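Long-range contacts in glycosyl hydrolase family 26 (Bacteroides ovatus, PDB 4ZXO), which hydrolyses beta-mannan chains as a beta-mannanase, probably cutting the beta-1,4-mannosidic links in the backbone of galactomannan: residues I98-H103 / I157-R162; V104-T109 / S119-S124; L280-T285 / Q318-D323. One frame throughout, in Å; residues are numbered along the deposited sequence.

Overall arrangement
Starting from the N terminus, strand 97-101 of the TIM barrel opens contact 1, and the chain then runs straight on into contact 2. There the loop 104-109 folds back to meet 119-124 at the start of helix 121-125, a small loop wholly contained in the larger one that contact 1 closes when strand 159-162 pairs beside strand 97-101. Contact 3 comes later, in series with both: helix 281-290 leaves, strand 295-300 follows, and the chain returns to set helix 321-328 against it. Contact 1 is near the chain's centre, while contacts 2 and 3 lie on opposite sides of it, their centres about 40 Å apart.

Contact 1: I98-H103 / I157-R162; sequences ISLSWH and IPVVFR
I98-S101 and V159-R162 run side by side as parallel strands, their axes 4.5 Å apart at closest and inclined by 21°, with V160 N donating to I98 O, L100 N to V160 O and R162 N to L100 O. V160 O is gripped twice: S99 OG, at 2.8 Å, and L100 N reach it from opposite faces of its carbonyl plane. S99 can do this because OG stands anti to the backbone N (chi1 -177°), turned toward the neighbouring strand. These are adjacent staves of the TIM barrel. S99, S101, V160 and R162 share one face of the sheet; L100 and F161 take the other, where helix 132-147 packs. There L100 CD1 presses tightly on V159 CG1, at 3.5 Å, the two side chains crossing at about a right angle. Further along, W102 CE3 comes to the edge of the F161 ring, 3.9 Å from CZ. On the serine face, water 2 joins S99 OG to R162 NE, and water 3 joins S101 OG to R162 NH2, both waters lying in the guanidinium plane. R162 also forms salt bridges with D235 and E270, while S101 OG bonds to D64.

Contact 2: V104-T109 / S119-S124; sequences VRNPKT and STVVAS
The methyls of V121 come from one side of the flat amide plane of N106 at its oxygen end, CG1 obliquely beyond OD1 and CG2 nearer the plane, while T109 N reaches OD1 from the other side of the plane, well out of it. The backbone N of K108 lies in the carbonyl plane. From V121, CG1 comes within 3.4 Å of N106 OD1, so the valine packs chiefly on the carbonyl oxygen, with CG2 also near ND2. The P107 ring adds to this from CD, which is 3.6 Å from V121 CG1. W173 touches both P107 and V121, and W138 of helix 132-147 also meets the proline.

N106 OD1 is held by two N-H groups. T109 N donates to N106 OD1 at 2.9 Å in a nearly straight bond. K108 N donates to N106 OD1 at 3.0 Å. The K108 bond makes an Asx turn and the T109 bond an Asx motif, in the loop that follows barrel strand 97-101. With its CG anti to the backbone N (chi1 -177°), K108 runs out extended past the start of helix 121-125 and bends only at its last torsion. On the way its CB lies 3.9 Å from V121 CG2, and its CE passes T120 OG1 at 3.4 Å. The ammonium forms a salt bridge with D118, whose other carboxylate oxygen bonds to T120 OG1; one acid thus ties down both neighbours. A phosphate ion, probably from the crystallisation liquor, is bound about 3 Å from the T120 side chain. The aliphatic stem of K108 also passes S124 OG, which donates to a lone pair of V121 O at 2.8 Å and is also bonded to N131 ND2.

Contact 3: L280-T285 / Q318-D323; sequences LWWTGT and QVSADD
D323, which has more surface buried here than any other residue of the contact, holds its carboxylate against the first turn of helix 281-290, where L280 is the N-cap residue. Two helices that follow late strands of the TIM barrel are joined here: D323, in the first turn of helix 321-328, bonds to the first turn of helix 281-290. CG of D323 is anti to its backbone N (chi1 -175°), which carries the acid across to T283. Each oxygen has its own task. OD2 accepts from T283 N at 2.9 Å, on the syn side and 20° out of the carboxylate plane, while OD1 takes the T283 hydroxyl, OG1, at 2.6 Å through its syn lone pair. The two bonds, one to the backbone and one to the side chain, fix the rotation of the carboxylate. Its negative charge is probably favoured at this helix N terminus. L280 CD2 lies in van der Waals contact with D323 OD1, at 3.7 Å.

W282 comes next. Its CB rests 3.2 Å from D323 OD2, and the indole is turned obliquely to the carboxylate. One face of the ring carries W281, whose CE3 sits 3.7 Å above its centre; F324 and F327 of helix 321-328 also meet the indole, F324 edge-to-face.

S320 receives the N-H edge of that ring. Within the type I turn Q318-A321, the buried Q318 amide acts as second shell: its OE1 accepts both S320 N and S320 OG, and its NE2 is bonded to I276 O and Y311 OH. The serine hydroxyl is thereby oriented, giving its proton to Q318 OE1 at 2.7 Å and accepting W282 NE1 at 2.9 Å, the oxygen lying only 6° out of the indole plane.

Contact 1: I98-H103 / I157-R162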
loop_
_atom_site.group_PDB
_atom_site.type_symbol
_atom_site.label_atom_id
_atom_site.label_comp_id
_atom_site.label_asym_id
_atom_site.label_seq_id
_atom_site.Cartn_x
_atom_site.Cartn_y
_atom_site.Cartn_z
ATOM N N ILE A 98 -3.313 -8.205 -2.334
ATOM C CA ILE A 98 -4.039 -6.948 -2.266
ATOM C C ILE A 98 -3.575 -6.067 -1.142
ATOM O O ILE A 98 -3.354 -6.533 -0.056
ATOM C CB ILE A 98 -5.573 -7.212 -2.093
ATOM C CG1 ILE A 98 -6.142 -8.007 -3.271
ATOM C CG2 ILE A 98 -6.377 -5.882 -1.873
ATOM C CD1 ILE A 98 -6.167 -9.521 -3.059
ATOM N N SER A 99 -3.407 -4.773 -1.431
ATOM C CA SER A 99 -3.169 -3.802 -0.374
ATOM C C SER A 99 -4.206 -2.694 -0.449
ATOM O O SER A 99 -4.731 -2.396 -1.535
ATOM C CB SER A 99 -1.754 -3.210 -0.489
ATOM O OG SER A 99 -1.519 -2.313 0.603
ATOM N N LEU A 100 -4.577 -2.126 0.690
ATOM C CA LEU A 100 -5.566 -1.028 0.710
ATOM C C LEU A 100 -5.006 0.149 1.487
ATOM O O LEU A 100 -4.526 -0.054 2.632
ATOM C CB LEU A 100 -6.873 -1.480 1.382
ATOM C CG LEU A 100 -7.548 -2.596 0.587
ATOM C CD1 LEU A 100 -8.700 -3.156 1.438
ATOM C CD2 LEU A 100 -8.123 -2.092 -0.739
ATOM N N SER A 101 -5.038 1.328 0.892
ATOM C CA SER A 101 -4.730 2.537 1.627
ATOM C C SER A 101 -6.033 3.238 2.023
ATOM O O SER A 101 -7.121 2.788 1.650
ATOM C CB SER A 101 -3.834 3.463 0.794
ATOM O OG SER A 101 -4.336 3.559 -0.520
ATOM N N TRP A 102 -5.932 4.318 2.789
ATOM C CA TRP A 102 -7.140 4.964 3.316
ATOM C C TRP A 102 -6.926 6.457 3.383
ATOM O O TRP A 102 -6.487 6.992 4.438
ATOM C CB TRP A 102 -7.464 4.416 4.744
ATOM C CG TRP A 102 -8.827 4.805 5.250
ATOM C CD1 TRP A 102 -9.916 5.214 4.509
ATOM C CD2 TRP A 102 -9.248 4.787 6.612
ATOM N NE1 TRP A 102 -10.981 5.477 5.356
ATOM C CE2 TRP A 102 -10.594 5.229 6.644
ATOM C CE3 TRP A 102 -8.601 4.483 7.809
ATOM C CZ2 TRP A 102 -11.329 5.354 7.830
ATOM C CZ3 TRP A 102 -9.335 4.584 9.009
ATOM C CH2 TRP A 102 -10.711 5.013 9.009
ATOM N N HIS A 103 -7.239 7.141 2.282
ATOM C CA HIS A 103 -7.184 8.601 2.327
ATOM C C HIS A 103 -8.493 9.126 2.978
ATOM O O HIS A 103 -9.441 9.615 2.296
ATOM C CB HIS A 103 -6.986 9.183 0.916
ATOM C CG HIS A 103 -5.593 9.047 0.403
ATOM N ND1 HIS A 103 -5.090 7.868 -0.117
ATOM C CD2 HIS A 103 -4.619 9.973 0.249
ATOM C CE1 HIS A 103 -3.853 8.080 -0.556
ATOM N NE2 HIS A 103 -3.542 9.346 -0.332
ATOM N N ILE A 157 -10.378 -12.882 2.471
ATOM C CA ILE A 157 -9.200 -12.579 1.622
ATOM C C ILE A 157 -8.253 -11.715 2.415
ATOM O O ILE A 157 -8.645 -10.620 2.888
ATOM C CB ILE A 157 -9.658 -11.900 0.353
ATOM C CG1 ILE A 157 -10.466 -12.932 -0.472
ATOM C CG2 ILE A 157 -8.450 -11.334 -0.428
ATOM C CD1 ILE A 157 -11.271 -12.267 -1.573
ATOM N N PRO A 158 -6.987 -12.177 2.574
ATOM C CA PRO A 158 -5.998 -11.365 3.300
ATOM C C PRO A 158 -5.743 -10.059 2.546
ATOM O O PRO A 158 -5.745 -10.018 1.313
ATOM C CB PRO A 158 -4.725 -12.237 3.322
ATOM C CG PRO A 158 -5.228 -13.620 3.112
ATOM C CD PRO A 158 -6.402 -13.449 2.130
ATOM N N VAL A 159 -5.542 -8.993 3.292
ATOM C CA VAL A 159 -5.206 -7.674 2.727
ATOM C C VAL A 159 -4.102 -7.032 3.549
ATOM O O VAL A 159 -4.059 -7.196 4.764
ATOM C CB VAL A 159 -6.485 -6.739 2.746
ATOM C CG1 VAL A 159 -6.148 -5.248 2.601
ATOM C CG2 VAL A 159 -7.452 -7.264 1.693
ATOM N N VAL A 160 -3.179 -6.347 2.880
ATOM C CA VAL A 160 -2.232 -5.489 3.605
ATOM C C VAL A 160 -2.862 -4.112 3.703
ATOM O O VAL A 160 -2.982 -3.420 2.700
ATOM C CB VAL A 160 -0.864 -5.411 2.930
ATOM C CG1 VAL A 160 0.084 -4.418 3.685
ATOM C CG2 VAL A 160 -0.255 -6.825 2.841
ATOM N N PHE A 161 -3.272 -3.711 4.901
ATOM C CA PHE A 161 -3.976 -2.441 5.086
ATOM C C PHE A 161 -2.936 -1.410 5.576
ATOM O O PHE A 161 -2.138 -1.706 6.501
ATOM C CB PHE A 161 -5.092 -2.626 6.093
ATOM C CG PHE A 161 -5.901 -1.388 6.393
ATOM C CD1 PHE A 161 -6.399 -0.588 5.365
ATOM C CD2 PHE A 161 -6.228 -1.070 7.723
ATOM C CE1 PHE A 161 -7.154 0.572 5.656
ATOM C CE2 PHE A 161 -7.032 0.066 8.009
ATOM C CZ PHE A 161 -7.497 0.869 6.979
ATOM N N ARG A 162 -2.899 -0.259 4.916
ATOM C CA ARG A 162 -1.816 0.723 5.100
ATOM C C ARG A 162 -2.393 2.085 5.388
ATOM O O ARG A 162 -2.275 3.003 4.549
ATOM C CB ARG A 162 -0.961 0.736 3.798
ATOM C CG ARG A 162 0.298 1.514 3.888
ATOM C CD ARG A 162 1.107 1.338 2.605
ATOM N NE ARG A 162 0.424 1.864 1.434
ATOM C CZ ARG A 162 0.620 3.108 0.939
ATOM N NH1 ARG A 162 1.401 3.990 1.594
ATOM N NH2 ARG A 162 -0.032 3.507 -0.162
HETATM O O HOH W 1 -3.628 -10.195 -0.393
HETATM O O HOH W 2 -1.308 0.238 -0.338
HETATM O O HOH W 3 -2.426 2.214 -1.932
HETATM O O HOH W 4 -3.583 5.247 3.960
#

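Contact 2: V104-T109 / S119-S124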
loop_
_atom_site.group_PDB
_atom_site.type_symbol
_atom_site.label_atom_id
_atom_site.label_comp_id
_atom_site.label_asym_id
_atom_site.label_seq_id
_atom_site.Cartn_x
_atom_site.Cartn_y
_atom_site.Cartn_z
ATOM N N VAL A 104 -8.527 8.997 4.300
ATOM C CA VAL A 104 -9.728 9.269 5.086
ATOM C C VAL A 104 -9.968 10.770 5.225
ATOM O O VAL A 104 -9.021 11.586 5.324
ATOM C CB VAL A 104 -9.579 8.591 6.476
ATOM C CG1 VAL A 104 -8.255 8.991 7.187
ATOM C CG2 VAL A 104 -10.775 8.751 7.413
ATOM N N ARG A 105 -11.254 11.118 5.213
ATOM C CA ARG A 105 -11.672 12.494 5.389
ATOM C C ARG A 105 -11.215 13.046 6.750
ATOM O O ARG A 105 -10.861 12.299 7.693
ATOM C CB ARG A 105 -13.211 12.584 5.297
ATOM C CG ARG A 105 -13.829 12.101 4.002
ATOM C CD ARG A 105 -13.545 12.962 2.782
ATOM N NE ARG A 105 -14.147 14.306 2.919
ATOM C CZ ARG A 105 -14.134 15.222 1.966
ATOM N NH1 ARG A 105 -13.622 14.951 0.794
ATOM N NH2 ARG A 105 -14.677 16.420 2.179
ATOM N N ASN A 106 -11.268 14.368 6.845
ATOM C CA ASN A 106 -10.899 15.075 8.067
ATOM C C ASN A 106 -12.123 15.089 8.984
ATOM O O ASN A 106 -13.127 15.752 8.643
ATOM C CB ASN A 106 -10.461 16.486 7.689
ATOM C CG ASN A 106 -9.946 17.291 8.856
ATOM O OD1 ASN A 106 -10.512 17.270 9.927
ATOM N ND2 ASN A 106 -8.855 18.000 8.647
ATOM N N PRO A 107 -12.055 14.392 10.135
ATOM C CA PRO A 107 -13.273 14.265 10.969
ATOM C C PRO A 107 -13.636 15.536 11.743
ATOM O O PRO A 107 -14.759 15.626 12.257
ATOM C CB PRO A 107 -12.927 13.125 11.941
ATOM C CG PRO A 107 -11.392 13.152 12.044
ATOM C CD PRO A 107 -10.924 13.572 10.615
ATOM N N LYS A 108 -12.744 16.521 11.774
ATOM C CA LYS A 108 -13.054 17.744 12.498
ATOM C C LYS A 108 -13.544 18.839 11.539
ATOM O O LYS A 108 -14.545 19.528 11.813
ATOM C CB LYS A 108 -11.820 18.228 13.277
ATOM C CG LYS A 108 -12.072 19.481 14.128
ATOM C CD LYS A 108 -10.797 19.668 14.985
ATOM C CE LYS A 108 -10.968 20.572 16.161
ATOM N NZ LYS A 108 -11.184 21.955 15.765
ATOM N N THR A 109 -12.843 18.999 10.412
ATOM C CA THR A 109 -13.190 20.083 9.482
ATOM C C THR A 109 -14.203 19.707 8.436
ATOM O O THR A 109 -14.800 20.587 7.834
ATOM C CB THR A 109 -11.966 20.604 8.729
ATOM O OG1 THR A 109 -11.540 19.623 7.791
ATOM C CG2 THR A 109 -10.823 20.904 9.698
ATOM N N SER A 119 -4.528 21.897 13.078
ATOM C CA SER A 119 -3.513 20.959 13.551
ATOM C C SER A 119 -3.972 20.335 14.839
ATOM O O SER A 119 -3.145 19.828 15.611
ATOM C CB SER A 119 -2.125 21.663 13.694
ATOM O OG SER A 119 -1.653 22.109 12.417
ATOM N N THR A 120 -5.277 20.368 15.105
ATOM C CA THR A 120 -5.801 19.752 16.342
ATOM C C THR A 120 -6.791 18.628 16.061
ATOM O O THR A 120 -7.573 18.233 16.948
ATOM C CB THR A 120 -6.455 20.812 17.276
ATOM O OG1 THR A 120 -7.681 21.304 16.731
ATOM C CG2 THR A 120 -5.490 21.978 17.511
ATOM N N VAL A 121 -6.752 18.100 14.827
ATOM C CA VAL A 121 -7.714 17.106 14.410
ATOM C C VAL A 121 -7.475 15.803 15.108
ATOM O O VAL A 121 -8.442 15.225 15.636
ATOM C CB VAL A 121 -7.720 16.909 12.895
ATOM C CG1 VAL A 121 -8.739 15.830 12.429
ATOM C CG2 VAL A 121 -8.032 18.228 12.228
ATOM N N VAL A 122 -6.228 15.338 15.160
ATOM C CA VAL A 122 -5.941 14.080 15.841
ATOM C C VAL A 122 -6.317 14.201 17.325
ATOM O O VAL A 122 -6.916 13.285 17.875
ATOM C CB VAL A 122 -4.452 13.669 15.667
ATOM C CG1 VAL A 122 -4.129 12.417 16.437
ATOM C CG2 VAL A 122 -4.161 13.446 14.172
ATOM N N ALA A 123 -5.993 15.321 17.975
ATOM C CA ALA A 123 -6.398 15.489 19.362
ATOM C C ALA A 123 -7.901 15.273 19.536
ATOM O O ALA A 123 -8.343 14.690 20.513
ATOM C CB ALA A 123 -6.015 16.864 19.895
ATOM N N SER A 124 -8.683 15.752 18.587
ATOM C CA SER A 124 -10.140 15.659 18.708
ATOM C C SER A 124 -10.682 14.219 18.567
ATOM O O SER A 124 -11.854 13.948 18.916
ATOM C CB SER A 124 -10.826 16.553 17.673
ATOM O OG SER A 124 -10.998 15.908 16.421
#

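Contact 3: L280-T285 / Q318-D323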
loop_
_atom_site.group_PDB
_atom_site.type_symbol
_atom_site.label_atom_id
_atom_site.label_comp_id
_atom_site.label_asym_id
_atom_site.label_seq_id
_atom_site.Cartn_x
_atom_site.Cartn_y
_atom_site.Cartn_z
ATOM N N LEU A 280 13.945 4.603 -20.208
ATOM C CA LEU A 280 14.701 3.499 -19.588
ATOM C C LEU A 280 14.563 3.519 -18.082
ATOM O O LEU A 280 15.443 3.034 -17.380
ATOM C CB LEU A 280 16.185 3.579 -19.945
ATOM C CG LEU A 280 16.513 3.449 -21.437
ATOM C CD1 LEU A 280 17.989 3.606 -21.667
ATOM C CD2 LEU A 280 16.059 2.092 -21.933
ATOM N N TRP A 281 13.458 4.067 -17.580
ATOM C CA TRP A 281 13.358 4.246 -16.114
ATOM C C TRP A 281 13.389 2.940 -15.356
ATOM O O TRP A 281 14.035 2.838 -14.310
ATOM C CB TRP A 281 12.086 4.996 -15.709
ATOM C CG TRP A 281 12.101 5.409 -14.263
ATOM C CD1 TRP A 281 12.875 6.386 -13.711
ATOM C CD2 TRP A 281 11.321 4.869 -13.209
ATOM N NE1 TRP A 281 12.642 6.481 -12.378
ATOM C CE2 TRP A 281 11.685 5.559 -12.031
ATOM C CE3 TRP A 281 10.366 3.842 -13.130
ATOM C CZ2 TRP A 281 11.121 5.272 -10.780
ATOM C CZ3 TRP A 281 9.770 3.560 -11.853
ATOM C CH2 TRP A 281 10.158 4.301 -10.708
ATOM N N TRP A 282 12.695 1.939 -15.886
ATOM C CA TRP A 282 12.486 0.677 -15.150
ATOM C C TRP A 282 13.785 -0.105 -14.951
ATOM O O TRP A 282 14.101 -0.505 -13.820
ATOM C CB TRP A 282 11.454 -0.191 -15.896
ATOM C CG TRP A 282 10.174 0.542 -16.069
ATOM C CD1 TRP A 282 9.758 1.235 -17.175
ATOM C CD2 TRP A 282 9.192 0.773 -15.061
ATOM N NE1 TRP A 282 8.556 1.876 -16.915
ATOM C CE2 TRP A 282 8.164 1.569 -15.635
ATOM C CE3 TRP A 282 9.049 0.330 -13.749
ATOM C CZ2 TRP A 282 7.053 1.999 -14.917
ATOM C CZ3 TRP A 282 7.924 0.728 -13.036
ATOM C CH2 TRP A 282 6.941 1.566 -13.632
ATOM N N THR A 283 14.540 -0.334 -16.040
ATOM C CA THR A 283 15.802 -1.062 -15.895
ATOM C C THR A 283 16.965 -0.177 -15.601
ATOM O O THR A 283 17.988 -0.634 -15.088
ATOM C CB THR A 283 16.186 -1.886 -17.158
ATOM O OG1 THR A 283 16.392 -1.010 -18.292
ATOM C CG2 THR A 283 15.069 -2.883 -17.460
ATOM N N GLY A 284 16.832 1.097 -15.919
ATOM C CA GLY A 284 17.976 1.968 -15.765
ATOM C C GLY A 284 18.035 2.732 -14.467
ATOM O O GLY A 284 19.088 3.197 -14.079
ATOM N N THR A 285 16.896 2.893 -13.817
ATOM C CA THR A 285 16.849 3.602 -12.520
ATOM C C THR A 285 16.250 2.730 -11.414
ATOM O O THR A 285 16.892 2.494 -10.407
ATOM C CB THR A 285 16.052 4.899 -12.653
ATOM O OG1 THR A 285 16.717 5.729 -13.606
ATOM C CG2 THR A 285 16.014 5.673 -11.357
ATOM N N GLN A 318 3.363 3.980 -24.576
ATOM C CA GLN A 318 4.020 4.936 -23.688
ATOM C C GLN A 318 5.523 4.764 -23.835
ATOM O O GLN A 318 5.985 3.635 -24.078
ATOM C CB GLN A 318 3.554 4.722 -22.238
ATOM C CG GLN A 318 3.758 5.958 -21.311
ATOM C CD GLN A 318 5.163 6.010 -20.716
ATOM O OE1 GLN A 318 5.798 4.950 -20.538
ATOM N NE2 GLN A 318 5.650 7.228 -20.365
ATOM N N VAL A 319 6.289 5.860 -23.715
ATOM C CA VAL A 319 7.708 5.810 -24.086
ATOM C C VAL A 319 8.522 4.822 -23.287
ATOM O O VAL A 319 9.519 4.314 -23.807
ATOM C CB VAL A 319 8.398 7.206 -24.011
ATOM C CG1 VAL A 319 7.774 8.189 -25.046
ATOM C CG2 VAL A 319 8.414 7.785 -22.608
ATOM N N SER A 320 8.088 4.482 -22.058
ATOM C CA SER A 320 8.864 3.538 -21.247
ATOM C C SER A 320 8.354 2.112 -21.362
ATOM O O SER A 320 8.868 1.238 -20.688
ATOM C CB SER A 320 8.877 3.927 -19.757
ATOM O OG SER A 320 7.635 3.634 -19.079
ATOM N N ALA A 321 7.386 1.859 -22.242
ATOM C CA ALA A 321 6.747 0.527 -22.225
ATOM C C ALA A 321 7.658 -0.640 -22.589
ATOM O O ALA A 321 7.659 -1.659 -21.888
ATOM C CB ALA A 321 5.539 0.517 -23.138
ATOM N N ASP A 322 8.448 -0.497 -23.643
ATOM C CA ASP A 322 9.358 -1.582 -24.001
ATOM C C ASP A 322 10.316 -1.887 -22.859
ATOM O O ASP A 322 10.600 -3.040 -22.580
ATOM C CB ASP A 322 10.155 -1.228 -25.252
ATOM C CG ASP A 322 9.302 -1.240 -26.495
ATOM O OD1 ASP A 322 8.220 -1.847 -26.467
ATOM O OD2 ASP A 322 9.740 -0.655 -27.513
ATOM N N ASP A 323 10.785 -0.849 -22.170
ATOM C CA ASP A 323 11.728 -1.080 -21.076
ATOM C C ASP A 323 11.019 -1.733 -19.879
ATOM O O ASP A 323 11.630 -2.513 -19.147
ATOM C CB ASP A 323 12.383 0.242 -20.639
ATOM C CG ASP A 323 13.453 0.029 -19.599
ATOM O OD1 ASP A 323 14.463 -0.608 -19.933
ATOM O OD2 ASP A 323 13.296 0.535 -18.460
#